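Long-range contact in Sys-1 protein (Caenorhabditis elegans, PDB 3C2G), which acts as a beta-catenin in the Wnt asymmetry pathway, binding the TCF factor POP-1 directly to activate or repress target genes: residues 277-290 / 307-320. Numbering follows the deposited sequence.
Sequences IDGFVRSDGVGAIT and LLLQVSDAKALAKT
D278 OD1 takes the backbone N-H of A316, 2.7 Å from OD1 to N, in the armadillo domain of this beta-catenin. The N-H meets OD1 nearly along its C-O axis, at an N-H...O angle of 155°. This is the hydrogen bond that joins helix 274-282 to the 3-10 turn after helix 298-311. With an alanine in place of D278, the A316 N-H would probably be left without its mate and the 3-10 turn less firmly tied to the helix.

One turn on, V281 lies over the same turn. With CG1 anti to the backbone N (chi1 174°), that branch faces A316 CB and L317 CG, while CG2 rests on A314 CB at 3.9 Å. V311 is shared by both helices of 277-290. Its CG1 touches F280 CD2, and its CG2 meets V286 CG2 at 4.0 Å. Segment 285-290 then runs nearly antiparallel to 307-311 (159°), with I289 CG2 against L308 CG and I289 CD1 against L307 CD2.

Helix 274-282 ends in a Schellman motif with D284 at C-prime: G285 N bonds F280 O and D284 N bonds V281 O. G285 CA lies 3.4 Å above one face of the F280 ring. At the POP-1 side, D313 forms a salt bridge with a basic side chain of the bound peptide. I277 CD1 packs 3.7 Å from D313 OD1.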
# COMPACT_ATOMS: atom_id res chain seq x y z
N ILE A 277 -5.92 -11.50 -1.02
CA ILE A 277 -4.51 -11.61 -1.40
C ILE A 277 -4.06 -13.06 -1.54
O ILE A 277 -3.24 -13.37 -2.40
CB ILE A 277 -3.53 -10.77 -0.50
CG1 ILE A 277 -3.25 -11.48 0.82
CG2 ILE A 277 -4.06 -9.33 -0.30
CD1 ILE A 277 -2.26 -10.77 1.71
N ASP A 278 -4.61 -13.95 -0.71
CA ASP A 278 -4.33 -15.40 -0.85
C ASP A 278 -4.95 -15.96 -2.14
O ASP A 278 -4.33 -16.78 -2.81
CB ASP A 278 -4.75 -16.20 0.39
CG ASP A 278 -3.68 -16.18 1.49
OD1 ASP A 278 -2.56 -16.70 1.27
OD2 ASP A 278 -3.95 -15.63 2.59
N GLY A 279 -6.14 -15.48 -2.50
CA GLY A 279 -6.75 -15.85 -3.79
C GLY A 279 -5.89 -15.44 -4.97
O GLY A 279 -5.70 -16.20 -5.92
N PHE A 280 -5.34 -14.24 -4.89
CA PHE A 280 -4.50 -13.68 -5.92
C PHE A 280 -3.20 -14.50 -6.06
O PHE A 280 -2.76 -14.84 -7.18
CB PHE A 280 -4.21 -12.22 -5.58
CG PHE A 280 -3.34 -11.50 -6.57
CD1 PHE A 280 -3.80 -11.23 -7.85
CD2 PHE A 280 -2.07 -11.08 -6.21
CE1 PHE A 280 -3.00 -10.56 -8.76
CE2 PHE A 280 -1.25 -10.40 -7.11
CZ PHE A 280 -1.72 -10.14 -8.39
N VAL A 281 -2.61 -14.85 -4.93
CA VAL A 281 -1.40 -15.64 -4.95
C VAL A 281 -1.64 -17.06 -5.47
O VAL A 281 -0.81 -17.59 -6.19
CB VAL A 281 -0.70 -15.64 -3.58
CG1 VAL A 281 0.51 -16.60 -3.57
CG2 VAL A 281 -0.28 -14.21 -3.21
N ARG A 282 -2.77 -17.67 -5.15
CA ARG A 282 -3.09 -19.00 -5.68
C ARG A 282 -3.40 -18.96 -7.19
O ARG A 282 -3.33 -19.98 -7.87
CB ARG A 282 -4.23 -19.68 -4.89
CG ARG A 282 -3.99 -19.77 -3.35
CD ARG A 282 -5.07 -20.52 -2.53
NE ARG A 282 -6.46 -20.25 -2.93
CZ ARG A 282 -7.30 -19.38 -2.33
NH1 ARG A 282 -6.92 -18.65 -1.28
NH2 ARG A 282 -8.54 -19.24 -2.80
N SER A 283 -3.73 -17.78 -7.71
CA SER A 283 -3.99 -17.63 -9.15
C SER A 283 -2.73 -17.18 -9.90
O SER A 283 -2.81 -16.76 -11.05
CB SER A 283 -5.12 -16.65 -9.37
OG SER A 283 -6.16 -16.87 -8.42
N ASP A 284 -1.59 -17.25 -9.22
CA ASP A 284 -0.27 -16.97 -9.81
C ASP A 284 -0.00 -15.48 -10.04
O ASP A 284 0.79 -15.08 -10.89
CB ASP A 284 -0.04 -17.81 -11.07
CG ASP A 284 0.39 -19.23 -10.74
OD1 ASP A 284 0.89 -19.44 -9.61
OD2 ASP A 284 0.23 -20.13 -11.58
N GLY A 285 -0.66 -14.67 -9.21
CA GLY A 285 -0.53 -13.23 -9.29
C GLY A 285 0.90 -12.74 -9.17
O GLY A 285 1.33 -11.86 -9.92
N VAL A 286 1.64 -13.33 -8.23
CA VAL A 286 2.99 -12.88 -7.92
C VAL A 286 3.93 -13.16 -9.09
O VAL A 286 4.74 -12.30 -9.48
CB VAL A 286 3.51 -13.48 -6.59
CG1 VAL A 286 5.02 -13.34 -6.45
CG2 VAL A 286 2.81 -12.82 -5.40
N GLY A 287 3.80 -14.35 -9.67
CA GLY A 287 4.49 -14.67 -10.91
C GLY A 287 4.13 -13.71 -12.04
O GLY A 287 4.99 -13.29 -12.82
N ALA A 288 2.85 -13.35 -12.14
CA ALA A 288 2.38 -12.43 -13.16
C ALA A 288 3.02 -11.05 -13.00
O ALA A 288 3.57 -10.50 -13.95
CB ALA A 288 0.87 -12.34 -13.12
N ILE A 289 2.96 -10.50 -11.80
CA ILE A 289 3.59 -9.21 -11.54
C ILE A 289 5.07 -9.19 -11.91
O ILE A 289 5.54 -8.27 -12.58
CB ILE A 289 3.41 -8.78 -10.08
CG1 ILE A 289 1.93 -8.59 -9.77
CG2 ILE A 289 4.16 -7.49 -9.80
CD1 ILE A 289 1.67 -8.42 -8.29
N THR A 290 5.81 -10.21 -11.48
CA THR A 290 7.25 -10.22 -11.68
C THR A 290 7.62 -10.38 -13.14
O THR A 290 8.64 -9.84 -13.57
CB THR A 290 8.00 -11.24 -10.75
OG1 THR A 290 7.60 -12.56 -11.07
CG2 THR A 290 7.66 -10.99 -9.30
N LEU A 307 2.12 -3.25 -5.59
CA LEU A 307 1.19 -4.35 -5.44
C LEU A 307 1.85 -5.60 -4.82
O LEU A 307 1.23 -6.28 -4.00
CB LEU A 307 0.53 -4.68 -6.79
CG LEU A 307 -0.56 -5.76 -6.81
CD1 LEU A 307 -1.75 -5.43 -5.90
CD2 LEU A 307 -1.02 -6.09 -8.24
N LEU A 308 3.08 -5.90 -5.21
CA LEU A 308 3.85 -6.96 -4.58
C LEU A 308 3.95 -6.72 -3.08
O LEU A 308 3.69 -7.62 -2.30
CB LEU A 308 5.25 -7.06 -5.18
CG LEU A 308 5.34 -7.80 -6.51
CD1 LEU A 308 6.76 -7.78 -7.04
CD2 LEU A 308 4.85 -9.23 -6.37
N LEU A 309 4.29 -5.49 -2.70
CA LEU A 309 4.36 -5.14 -1.30
C LEU A 309 3.05 -5.50 -0.61
O LEU A 309 3.04 -6.12 0.45
CB LEU A 309 4.65 -3.64 -1.15
CG LEU A 309 4.83 -3.11 0.27
CD1 LEU A 309 6.03 -3.80 0.96
CD2 LEU A 309 4.96 -1.57 0.32
N GLN A 310 1.93 -5.16 -1.24
CA GLN A 310 0.64 -5.26 -0.62
C GLN A 310 0.24 -6.70 -0.35
O GLN A 310 -0.51 -6.96 0.57
CB GLN A 310 -0.40 -4.62 -1.52
CG GLN A 310 -1.69 -4.26 -0.83
CD GLN A 310 -2.68 -3.62 -1.79
OE1 GLN A 310 -2.32 -2.70 -2.54
NE2 GLN A 310 -3.93 -4.10 -1.78
N VAL A 311 0.73 -7.63 -1.16
CA VAL A 311 0.32 -9.04 -1.06
C VAL A 311 1.39 -9.91 -0.37
O VAL A 311 1.24 -11.14 -0.30
CB VAL A 311 -0.02 -9.66 -2.46
CG1 VAL A 311 -1.09 -8.83 -3.18
CG2 VAL A 311 1.23 -9.80 -3.34
N SER A 312 2.44 -9.27 0.13
CA SER A 312 3.64 -9.95 0.59
C SER A 312 3.44 -10.78 1.87
O SER A 312 4.18 -11.73 2.11
CB SER A 312 4.77 -8.94 0.79
OG SER A 312 4.46 -8.01 1.81
N ASP A 313 2.45 -10.41 2.68
CA ASP A 313 2.16 -11.15 3.90
C ASP A 313 1.26 -12.38 3.70
O ASP A 313 0.81 -13.00 4.67
CB ASP A 313 1.63 -10.21 4.99
CG ASP A 313 0.36 -9.46 4.57
OD1 ASP A 313 0.32 -8.85 3.47
OD2 ASP A 313 -0.60 -9.45 5.37
N ALA A 314 1.01 -12.77 2.46
CA ALA A 314 0.12 -13.88 2.18
C ALA A 314 0.71 -15.24 2.58
O ALA A 314 1.85 -15.57 2.24
CB ALA A 314 -0.27 -13.89 0.72
N LYS A 315 -0.08 -16.04 3.29
CA LYS A 315 0.36 -17.36 3.73
C LYS A 315 0.55 -18.29 2.53
O LYS A 315 1.42 -19.19 2.57
CB LYS A 315 -0.60 -17.96 4.77
CG LYS A 315 -0.41 -17.41 6.22
CD LYS A 315 -1.68 -17.66 7.07
CE LYS A 315 -1.34 -17.94 8.54
NZ LYS A 315 -0.97 -16.71 9.32
N ALA A 316 -0.24 -18.08 1.47
CA ALA A 316 -0.09 -18.85 0.22
C ALA A 316 1.30 -18.73 -0.42
O ALA A 316 1.69 -19.57 -1.22
CB ALA A 316 -1.16 -18.50 -0.78
N LEU A 317 2.05 -17.68 -0.08
CA LEU A 317 3.42 -17.54 -0.60
C LEU A 317 4.35 -18.66 -0.07
O LEU A 317 5.45 -18.87 -0.60
CB LEU A 317 3.98 -16.14 -0.37
CG LEU A 317 3.44 -15.03 -1.31
CD1 LEU A 317 3.40 -13.67 -0.63
CD2 LEU A 317 4.23 -14.93 -2.60
N ALA A 318 3.88 -19.40 0.94
CA ALA A 318 4.56 -20.64 1.36
C ALA A 318 4.42 -21.76 0.34
O ALA A 318 5.18 -22.72 0.38
CB ALA A 318 4.05 -21.11 2.71
N LYS A 319 3.45 -21.65 -0.58
CA LYS A 319 3.26 -22.70 -1.58
C LYS A 319 3.65 -22.30 -2.98
O LYS A 319 3.72 -23.15 -3.85
CB LYS A 319 1.82 -23.22 -1.58
CG LYS A 319 1.55 -24.32 -0.56
CD LYS A 319 0.62 -23.82 0.54
CE LYS A 319 0.35 -24.91 1.58
NZ LYS A 319 1.54 -25.13 2.46
N THR A 320 3.91 -21.02 -3.22
CA THR A 320 4.24 -20.56 -4.57
C THR A 320 5.70 -20.86 -4.91
O THR A 320 6.57 -20.58 -4.10
CB THR A 320 3.95 -19.04 -4.71
OG1 THR A 320 2.54 -18.85 -4.76
CG2 THR A 320 4.55 -18.45 -5.98